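Local coordinates for bifunctional protein PutA (PDB 5UR2) that probably carries out the second step of proline breakdown, oxidising L-glutamate gamma-semialdehyde to glutamate with NAD+, besides bearing a flavin-dependent proline dehydrogenase domain, at residues Val753-Asp758 and Asp766-Ser771; Arg795-Leu800 and Val881-Ala886; Gly820-Val823 and Ala827-Arg830; Gln891-Ala896 and Asn916-Glu921. All coordinates share one frame; numbering follows the deposited sequence.

Contact 1 of 4, residues Val753-Asp758 and Asp766-Ser771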
# COMPACT_ATOMS: atom_id res chain seq x y z
N VAL B 753 16.92 13.27 23.56
CA VAL B 753 15.69 13.20 24.33
C VAL B 753 15.49 14.56 25.00
O VAL B 753 16.41 15.09 25.64
CB VAL B 753 15.74 12.07 25.38
CG1 VAL B 753 14.44 12.03 26.18
CG2 VAL B 753 15.98 10.73 24.69
N ILE B 754 14.31 15.15 24.82
CA ILE B 754 13.99 16.44 25.42
C ILE B 754 13.23 16.19 26.72
O ILE B 754 12.29 15.39 26.75
CB ILE B 754 13.16 17.32 24.47
CG1 ILE B 754 13.90 17.56 23.16
CG2 ILE B 754 12.84 18.66 25.15
CD1 ILE B 754 13.06 18.25 22.12
N ILE B 755 13.65 16.86 27.78
CA ILE B 755 13.00 16.76 29.08
C ILE B 755 12.26 18.07 29.35
O ILE B 755 12.89 19.10 29.63
CB ILE B 755 14.00 16.48 30.20
CG1 ILE B 755 14.88 15.28 29.85
CG2 ILE B 755 13.26 16.30 31.51
CD1 ILE B 755 14.12 14.01 29.62
N ASP B 756 10.94 18.04 29.26
CA ASP B 756 10.12 19.20 29.58
C ASP B 756 10.12 19.44 31.09
O ASP B 756 10.45 18.56 31.89
CB ASP B 756 8.69 19.01 29.10
CG ASP B 756 7.96 20.32 28.89
OD1 ASP B 756 8.53 21.39 29.22
OD2 ASP B 756 6.80 20.27 28.42
N ASN B 757 9.74 20.66 31.48
CA ASN B 757 9.75 21.03 32.89
C ASN B 757 8.80 20.18 33.73
O ASN B 757 9.03 19.99 34.93
CB ASN B 757 9.41 22.50 33.03
CG ASN B 757 10.55 23.39 32.63
OD1 ASN B 757 11.72 23.09 32.92
ND2 ASN B 757 10.24 24.48 31.95
N ASP B 758 7.70 19.70 33.14
CA ASP B 758 6.71 18.92 33.86
C ASP B 758 6.89 17.41 33.68
O ASP B 758 5.96 16.64 33.96
CB ASP B 758 5.30 19.34 33.41
CG ASP B 758 5.01 19.01 31.93
OD1 ASP B 758 5.87 18.41 31.23
OD2 ASP B 758 3.92 19.38 31.46
N ASP B 766 14.55 6.68 33.84
CA ASP B 766 14.65 5.30 33.38
C ASP B 766 14.78 5.24 31.86
O ASP B 766 15.66 4.54 31.34
CB ASP B 766 13.45 4.50 33.86
CG ASP B 766 13.65 3.02 33.67
OD1 ASP B 766 14.50 2.44 34.38
OD2 ASP B 766 12.96 2.43 32.80
N GLY B 767 13.95 5.98 31.13
CA GLY B 767 14.02 5.94 29.68
C GLY B 767 15.35 6.43 29.13
O GLY B 767 15.92 5.83 28.21
N VAL B 768 15.89 7.52 29.70
CA VAL B 768 17.15 8.06 29.20
C VAL B 768 18.33 7.13 29.52
O VAL B 768 19.21 6.90 28.68
CB VAL B 768 17.35 9.49 29.73
CG1 VAL B 768 18.76 9.94 29.51
CG2 VAL B 768 16.39 10.44 29.04
N ILE B 769 18.36 6.58 30.74
CA ILE B 769 19.44 5.66 31.11
C ILE B 769 19.50 4.49 30.14
O ILE B 769 20.55 4.19 29.56
CB ILE B 769 19.29 5.17 32.56
CG1 ILE B 769 19.61 6.29 33.54
CG2 ILE B 769 20.25 4.03 32.86
CD1 ILE B 769 21.08 6.63 33.56
N TYR B 770 18.36 3.84 29.90
CA TYR B 770 18.39 2.68 29.01
C TYR B 770 18.66 3.10 27.58
O TYR B 770 19.41 2.42 26.87
CB TYR B 770 17.10 1.86 29.10
CG TYR B 770 17.15 0.72 28.11
CD1 TYR B 770 18.08 -0.29 28.26
CD2 TYR B 770 16.32 0.69 26.97
CE1 TYR B 770 18.17 -1.33 27.34
CE2 TYR B 770 16.39 -0.35 26.06
CZ TYR B 770 17.34 -1.35 26.25
OH TYR B 770 17.47 -2.40 25.36
N SER B 771 18.09 4.22 27.13
CA SER B 771 18.35 4.70 25.77
C SER B 771 19.82 5.07 25.55
O SER B 771 20.35 4.92 24.43
CB SER B 771 17.45 5.89 25.43
OG SER B 771 16.06 5.55 25.43

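Contact 2 of 4, residues Arg795-Leu800 and Val881-Ala886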
# COMPACT_ATOMS: atom_id res chain seq x y z
N ARG B 795 16.93 18.97 39.17
CA ARG B 795 16.27 17.76 39.67
C ARG B 795 16.55 16.55 38.77
O ARG B 795 16.88 15.46 39.25
CB ARG B 795 14.77 18.01 39.79
CG ARG B 795 14.33 18.71 41.06
CD ARG B 795 12.87 19.14 40.96
NE ARG B 795 12.73 20.32 40.11
CZ ARG B 795 11.66 20.61 39.38
NH1 ARG B 795 10.61 19.79 39.39
NH2 ARG B 795 11.63 21.71 38.64
N PHE B 796 16.39 16.73 37.46
CA PHE B 796 16.56 15.61 36.55
C PHE B 796 18.00 15.12 36.53
O PHE B 796 18.25 13.92 36.62
CB PHE B 796 16.12 16.02 35.14
CG PHE B 796 16.48 15.02 34.10
CD1 PHE B 796 15.70 13.90 33.89
CD2 PHE B 796 17.61 15.19 33.32
CE1 PHE B 796 16.02 12.97 32.93
CE2 PHE B 796 17.94 14.26 32.36
CZ PHE B 796 17.14 13.15 32.16
N VAL B 797 18.95 16.05 36.42
CA VAL B 797 20.36 15.67 36.32
C VAL B 797 20.84 15.00 37.60
O VAL B 797 21.63 14.06 37.56
CB VAL B 797 21.20 16.90 35.93
CG1 VAL B 797 22.67 16.65 36.13
CG2 VAL B 797 20.94 17.24 34.48
N ASP B 798 20.37 15.47 38.76
CA ASP B 798 20.77 14.81 40.00
C ASP B 798 20.31 13.35 40.01
O ASP B 798 21.10 12.45 40.31
CB ASP B 798 20.22 15.56 41.23
CG ASP B 798 20.53 14.84 42.56
OD1 ASP B 798 21.71 14.84 42.99
OD2 ASP B 798 19.60 14.26 43.18
N ARG B 799 19.05 13.09 39.65
CA ARG B 799 18.58 11.70 39.63
C ARG B 799 19.25 10.88 38.53
O ARG B 799 19.53 9.69 38.73
CB ARG B 799 17.06 11.65 39.47
CG ARG B 799 16.29 12.20 40.66
CD ARG B 799 14.83 11.79 40.55
NE ARG B 799 14.61 10.37 40.84
CZ ARG B 799 13.47 9.73 40.59
NH1 ARG B 799 12.46 10.37 40.02
NH2 ARG B 799 13.33 8.44 40.90
N LEU B 800 19.52 11.51 37.38
CA LEU B 800 20.21 10.82 36.29
C LEU B 800 21.59 10.36 36.73
O LEU B 800 21.99 9.22 36.48
CB LEU B 800 20.33 11.75 35.07
CG LEU B 800 21.00 11.11 33.84
CD1 LEU B 800 20.06 10.11 33.16
CD2 LEU B 800 21.54 12.16 32.84
N VAL B 881 27.25 10.56 27.02
CA VAL B 881 26.06 11.39 26.93
C VAL B 881 26.45 12.85 27.13
O VAL B 881 27.20 13.19 28.05
CB VAL B 881 25.01 11.00 27.98
CG1 VAL B 881 23.82 11.96 27.95
CG2 VAL B 881 24.58 9.55 27.78
N ALA B 882 25.88 13.73 26.29
CA ALA B 882 26.00 15.17 26.46
C ALA B 882 24.66 15.72 26.96
O ALA B 882 23.66 15.64 26.24
CB ALA B 882 26.40 15.84 25.14
N VAL B 883 24.65 16.27 28.17
CA VAL B 883 23.47 16.93 28.72
C VAL B 883 23.52 18.40 28.32
O VAL B 883 24.50 19.10 28.58
CB VAL B 883 23.41 16.79 30.25
CG1 VAL B 883 22.20 17.53 30.80
CG2 VAL B 883 23.34 15.34 30.65
N ILE B 884 22.46 18.88 27.65
CA ILE B 884 22.44 20.22 27.06
C ILE B 884 21.31 21.02 27.69
O ILE B 884 20.18 20.54 27.78
CB ILE B 884 22.26 20.17 25.53
CG1 ILE B 884 23.30 19.26 24.89
CG2 ILE B 884 22.32 21.57 24.94
CD1 ILE B 884 23.02 18.97 23.42
N ARG B 885 21.61 22.25 28.07
CA ARG B 885 20.60 23.09 28.71
C ARG B 885 19.77 23.80 27.66
O ARG B 885 20.28 24.20 26.61
CB ARG B 885 21.26 24.09 29.65
CG ARG B 885 20.34 24.60 30.73
CD ARG B 885 21.04 25.67 31.54
NE ARG B 885 22.00 25.10 32.48
CZ ARG B 885 21.73 24.85 33.76
NH1 ARG B 885 20.53 25.13 34.25
NH2 ARG B 885 22.66 24.33 34.54
N ALA B 886 18.46 23.94 27.93
CA ALA B 886 17.57 24.70 27.05
C ALA B 886 16.71 25.63 27.90
O ALA B 886 16.23 25.24 28.96
CB ALA B 886 16.68 23.78 26.21

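Contact 3 of 4, residues Gly820-Val823 and Ala827-Arg830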
# COMPACT_ATOMS: atom_id res chain seq x y z
N GLY B 820 27.93 -4.23 29.11
CA GLY B 820 29.18 -4.94 28.95
C GLY B 820 30.19 -4.09 28.21
O GLY B 820 30.14 -2.86 28.26
N PRO B 821 31.09 -4.72 27.46
CA PRO B 821 32.15 -3.98 26.76
C PRO B 821 31.68 -3.43 25.42
O PRO B 821 30.64 -3.81 24.90
CB PRO B 821 33.24 -5.04 26.58
CG PRO B 821 32.41 -6.31 26.31
CD PRO B 821 31.16 -6.17 27.20
N VAL B 822 32.49 -2.54 24.83
CA VAL B 822 32.25 -2.13 23.44
C VAL B 822 32.92 -3.15 22.53
O VAL B 822 33.60 -4.07 23.01
CB VAL B 822 32.73 -0.70 23.14
CG1 VAL B 822 31.88 0.34 23.88
CG2 VAL B 822 34.23 -0.54 23.44
N VAL B 823 32.76 -3.00 21.21
CA VAL B 823 32.88 -4.14 20.31
C VAL B 823 34.33 -4.60 20.15
O VAL B 823 34.60 -5.81 20.17
CB VAL B 823 32.22 -3.82 18.96
CG1 VAL B 823 32.97 -2.72 18.22
CG2 VAL B 823 32.19 -5.06 18.11
N ALA B 827 37.29 0.56 18.61
CA ALA B 827 36.20 1.35 19.18
C ALA B 827 36.54 1.81 20.59
O ALA B 827 36.32 2.97 20.95
CB ALA B 827 34.91 0.54 19.17
N TYR B 828 37.10 0.91 21.40
CA TYR B 828 37.51 1.26 22.75
C TYR B 828 38.45 2.46 22.75
O TYR B 828 38.20 3.46 23.43
CB TYR B 828 38.18 0.05 23.40
CG TYR B 828 38.68 0.28 24.82
CD1 TYR B 828 37.81 0.15 25.91
CD2 TYR B 828 40.00 0.63 25.07
CE1 TYR B 828 38.25 0.34 27.20
CE2 TYR B 828 40.45 0.84 26.37
CZ TYR B 828 39.57 0.69 27.43
OH TYR B 828 39.98 0.90 28.71
N ASP B 829 39.54 2.39 21.98
CA ASP B 829 40.51 3.48 21.96
C ASP B 829 39.89 4.77 21.42
O ASP B 829 40.18 5.86 21.92
CB ASP B 829 41.75 3.10 21.16
CG ASP B 829 42.59 2.03 21.86
OD1 ASP B 829 42.52 1.91 23.09
OD2 ASP B 829 43.31 1.29 21.18
N ARG B 830 39.06 4.66 20.38
CA ARG B 830 38.41 5.84 19.84
C ARG B 830 37.51 6.50 20.89
O ARG B 830 37.54 7.72 21.06
CB ARG B 830 37.60 5.45 18.59
CG ARG B 830 36.79 6.57 18.00
CD ARG B 830 35.96 6.10 16.80
NE ARG B 830 34.97 5.08 17.14
CZ ARG B 830 33.87 5.31 17.85
NH1 ARG B 830 33.63 6.53 18.31
NH2 ARG B 830 33.01 4.33 18.10

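Contact 4 of 4, residues Gln891-Ala896 and Asn916-Glu921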
# COMPACT_ATOMS: atom_id res chain seq x y z
N GLN B 891 14.08 26.64 22.22
CA GLN B 891 15.51 26.35 22.12
C GLN B 891 15.76 24.84 22.12
O GLN B 891 16.69 24.36 21.45
CB GLN B 891 16.28 27.03 23.25
CG GLN B 891 17.80 26.94 23.08
CD GLN B 891 18.58 27.57 24.22
OE1 GLN B 891 18.08 27.71 25.34
NE2 GLN B 891 19.81 27.97 23.94
N ALA B 892 14.95 24.09 22.87
CA ALA B 892 15.14 22.65 22.93
C ALA B 892 14.96 22.02 21.56
O ALA B 892 15.75 21.16 21.14
CB ALA B 892 14.16 22.03 23.93
N LEU B 893 13.94 22.46 20.82
CA LEU B 893 13.72 21.94 19.49
C LEU B 893 14.81 22.39 18.53
O LEU B 893 15.32 21.58 17.75
CB LEU B 893 12.32 22.36 19.02
CG LEU B 893 11.25 21.52 19.72
CD1 LEU B 893 9.82 22.07 19.56
CD2 LEU B 893 11.32 20.13 19.20
N ASP B 894 15.22 23.67 18.62
CA ASP B 894 16.30 24.18 17.77
C ASP B 894 17.56 23.36 17.93
O ASP B 894 18.19 22.95 16.94
CB ASP B 894 16.60 25.65 18.09
CG ASP B 894 15.52 26.61 17.64
OD1 ASP B 894 14.66 26.24 16.81
OD2 ASP B 894 15.54 27.77 18.12
N ILE B 895 17.96 23.11 19.18
CA ILE B 895 19.12 22.27 19.43
C ILE B 895 18.89 20.86 18.92
O ILE B 895 19.76 20.27 18.27
CB ILE B 895 19.48 22.29 20.93
CG1 ILE B 895 19.98 23.68 21.32
CG2 ILE B 895 20.52 21.23 21.25
CD1 ILE B 895 20.15 23.87 22.80
N ALA B 896 17.70 20.30 19.18
CA ALA B 896 17.46 18.93 18.76
C ALA B 896 17.57 18.79 17.25
O ALA B 896 18.04 17.76 16.76
CB ALA B 896 16.09 18.45 19.26
N ASN B 916 2.36 18.14 21.10
CA ASN B 916 2.03 18.34 19.69
C ASN B 916 3.12 19.11 18.95
O ASN B 916 3.43 18.79 17.79
CB ASN B 916 0.67 19.04 19.55
CG ASN B 916 -0.49 18.09 19.83
OD1 ASN B 916 -0.36 16.87 19.66
ND2 ASN B 916 -1.62 18.65 20.23
N ARG B 917 3.73 20.11 19.59
CA ARG B 917 4.81 20.86 18.93
C ARG B 917 5.96 19.94 18.55
O ARG B 917 6.51 20.03 17.44
CB ARG B 917 5.33 21.99 19.82
CG ARG B 917 4.49 23.23 19.81
CD ARG B 917 5.30 24.40 20.33
NE ARG B 917 6.42 24.73 19.44
CZ ARG B 917 7.43 25.53 19.79
NH1 ARG B 917 7.45 26.06 21.00
NH2 ARG B 917 8.40 25.79 18.94
N VAL B 918 6.35 19.04 19.46
CA VAL B 918 7.42 18.10 19.19
C VAL B 918 7.03 17.20 18.03
O VAL B 918 7.84 16.89 17.15
CB VAL B 918 7.77 17.30 20.46
CG1 VAL B 918 8.79 16.16 20.15
CG2 VAL B 918 8.33 18.22 21.54
N LYS B 919 5.77 16.73 18.03
CA LYS B 919 5.31 15.89 16.93
C LYS B 919 5.44 16.61 15.59
O LYS B 919 5.86 16.01 14.60
CB LYS B 919 3.87 15.46 17.16
CG LYS B 919 3.72 14.30 18.13
CD LYS B 919 2.23 14.10 18.39
CE LYS B 919 1.95 12.99 19.37
NZ LYS B 919 0.51 13.06 19.77
N GLU B 920 5.11 17.89 15.55
CA GLU B 920 5.11 18.62 14.29
C GLU B 920 6.47 19.21 13.93
O GLU B 920 6.66 19.58 12.78
CB GLU B 920 4.07 19.75 14.31
CG GLU B 920 2.62 19.27 14.32
N GLU B 921 7.39 19.36 14.89
CA GLU B 921 8.62 20.11 14.64
C GLU B 921 9.92 19.33 14.84
O GLU B 921 10.95 19.78 14.35
CB GLU B 921 8.69 21.36 15.53
CG GLU B 921 7.55 22.33 15.34
CD GLU B 921 7.58 23.45 16.37
OE1 GLU B 921 8.68 23.96 16.67
OE2 GLU B 921 6.50 23.82 16.90

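Contact 1 of 4, residues Val753-Asp758 and Asp766-Ser771
With chi1 at 179°, Val753 sets its CG1 opposite the backbone N, and Val768, whose chi1 is 166°, sends CG2 to the side away from its carbonyl carbon; these two methyls meet at 3.8 Å, Val753 CG1 against Val768 CG2. The pair joins the first two elements of a beta-alpha-beta unit in the aldehyde dehydrogenase part of the chain, where strand 751-755 leads into helix 761-773 and the chain then returns to the sheet through strand 783-789. The two valines slide past one another in opposite directions instead of meeting head-on. Ile755, two residues further along the strand and on the same face of the sheet, folds its chain back at both torsions, and its CD1 arrives at the same Val768 CG2, 4.3 Å away. One helix methyl is therefore shared by two strand residues, and no hydrogen bond crosses between the segments. Val786 on the neighbouring strand and Leu800 of helix 790-806 also lie against Val768, so the site is a small buried piece of the layer between sheet and helices. Beyond the strand, Asp756 turns the chain: its OD1 accepts from Asn757 N, while OD2 is held by Ser909 and Asn914. One turn along the helix from Gly767, Ser771 folds its hydroxyl back on the backbone and also meets Ile933 N. Gly767 O thereby takes two bonds on opposite faces of its carbonyl plane, from Ser771 N at 2.9 Å and from Ser771 OG at 2.8 Å.

Contact 2 of 4, residues Arg795-Leu800 and Val881-Ala886
Val883 is the residue of strand 880-886 on which helix 790-806 rests, through Val797 and Leu800. Following the strand from its Val881 end, Val881 points toward the helix but stops short of touching it; its side chain packs on Val786 of the next strand and Ala772 of helix 761-773. Ala882 faces the other side of the sheet, against Val865 and Leu871. The Val883 side chain points back to the helix side, and both its methyls are used. CG1, set opposite the backbone N (chi1 178°), meets Val797 CG2 at 3.9 Å, the two side chains crossing at a slant. The second branch, Val883 CG2, lies 4.3 Å from Leu800 CD2. Val883 thus spans two helix residues about one turn apart, and the contact is wholly apolar. Ile884 again faces away, onto Ala872 and Ile895 of helix 889-896. Arg885 forms salt bridges with Asp790 and Asp864 and a cation-pi contact with Tyr793, tying the strand to the beginning of helix 790-806. Ala886 closes the segment against Ile787. Side chains alternating between the two faces of the sheet, with Val883 beneath a covering helix, fit the layered alpha/beta architecture of the aldehyde dehydrogenase fold.

Contact 3 of 4, residues Gly820-Val823 and Ala827-Arg830
Val822 pushes one methyl into the shallow notch at the start of helix 825-841, where the backbone passes from Ala827 to Tyr828. The bump is CG2: with chi1 at -68° it sits between the backbone N and the carbonyl carbon of its own residue, and it is the branch that faces the helix. It lies 3.8 Å from Tyr828 CA, and the rest of the notch is made by Tyr828 CB at 4.0 Å from the same Val822 CG2 and by the Ala827 side chain, whose CB is a looser 4.5 Å from it. Val822 CG2 also lies at the edge of the Tyr828 ring, near its plane. A second, smaller fit lies next to this one: Val823 CG1 abuts the Ala827 CB methyl at 3.9 Å. Ala827 thus stands against both valines, with the CA atoms of Val823 and Ala827 6.5 Å apart. No hydrogen bond links the two segments; Asp824, in the tight connection between them, offers OD1 to Ala827 N. Around this turn from loop into helix, Val822 pairs through its backbone with Phe855, Val823 O receives Arg514 from strand 511-516, and the Val823 side chain rests on Trp641 and on Gln669, just ahead of helix 671-684, so the loop that follows helix 790-806 is wedged between helix 825-841 and these elements.

Contact 4 of 4, residues Gln891-Ala896 and Asn916-Glu921
Leu893 reaches across from helix 889-896 and carries the whole contact from its side, laying CD1 against the paired ends of Arg917 and Glu921 and CD2 against Val918. The two helix segments run nearly side by side, at 27°, but their axes stay 11.2 Å apart, so side chains from both helices fill the gap. The packed part is the buried one: Leu893 CD2 touches Val918 CG2 at 4.3 Å, and Ile754 of strand 751-755 backs the leucine. At the rim, the partly exposed Arg917 and Glu921 pass over CD1. This methyl stands over one face of the Arg917 guanidinium, displaced toward its edge and 4.0 Å from Arg917 NH2; the shortest approach of the contact is also here, Leu893 CD1 to Glu921 OE1 at 3.6 Å. Arg917 takes hold of Glu921 side-on with two nitrogens, one to each carboxylate oxygen: NE meets OE2 at 2.7 Å in a nearly straight bond (174°), and NH2 meets the syn lone pair of OE1. Away from the leucine, Lys919 pairs with Glu972 of the second subunit. The two bonds fix the rotation of the carboxylate against the guanidinium and let a charged pair lie against a leucine methyl. Because Arg917 NH1 also bridges to Asp890 on the leucine's own helix, its positive charge is shared between two carboxylates, which would probably offset much of the charge beside Leu893.

In the fold
Contacts 1 and 2 are neighbours, centres about 9 Å apart, and merge in one apolar layer: Ile769 CD1 meets Leu800 CD1 at 3.6 Å and Ile755 CG1 meets Phe796 CZ at 3.9 Å. Contact 4 belongs to the other face of strand 751-755, its centre about 15 Å from that of contact 1, and is reached through Ile754, whose CD1 lies 3.9 Å from Leu893 CD2. It also adjoins contact 2, where Ile884 packs on Ile895. Contact 3 stands apart, its nearest atoms about 10 Å from contact 1. All four lie in the aldehyde dehydrogenase region, away from the predicted active-site residues Glu746 and Cys780 and from the modified flavin.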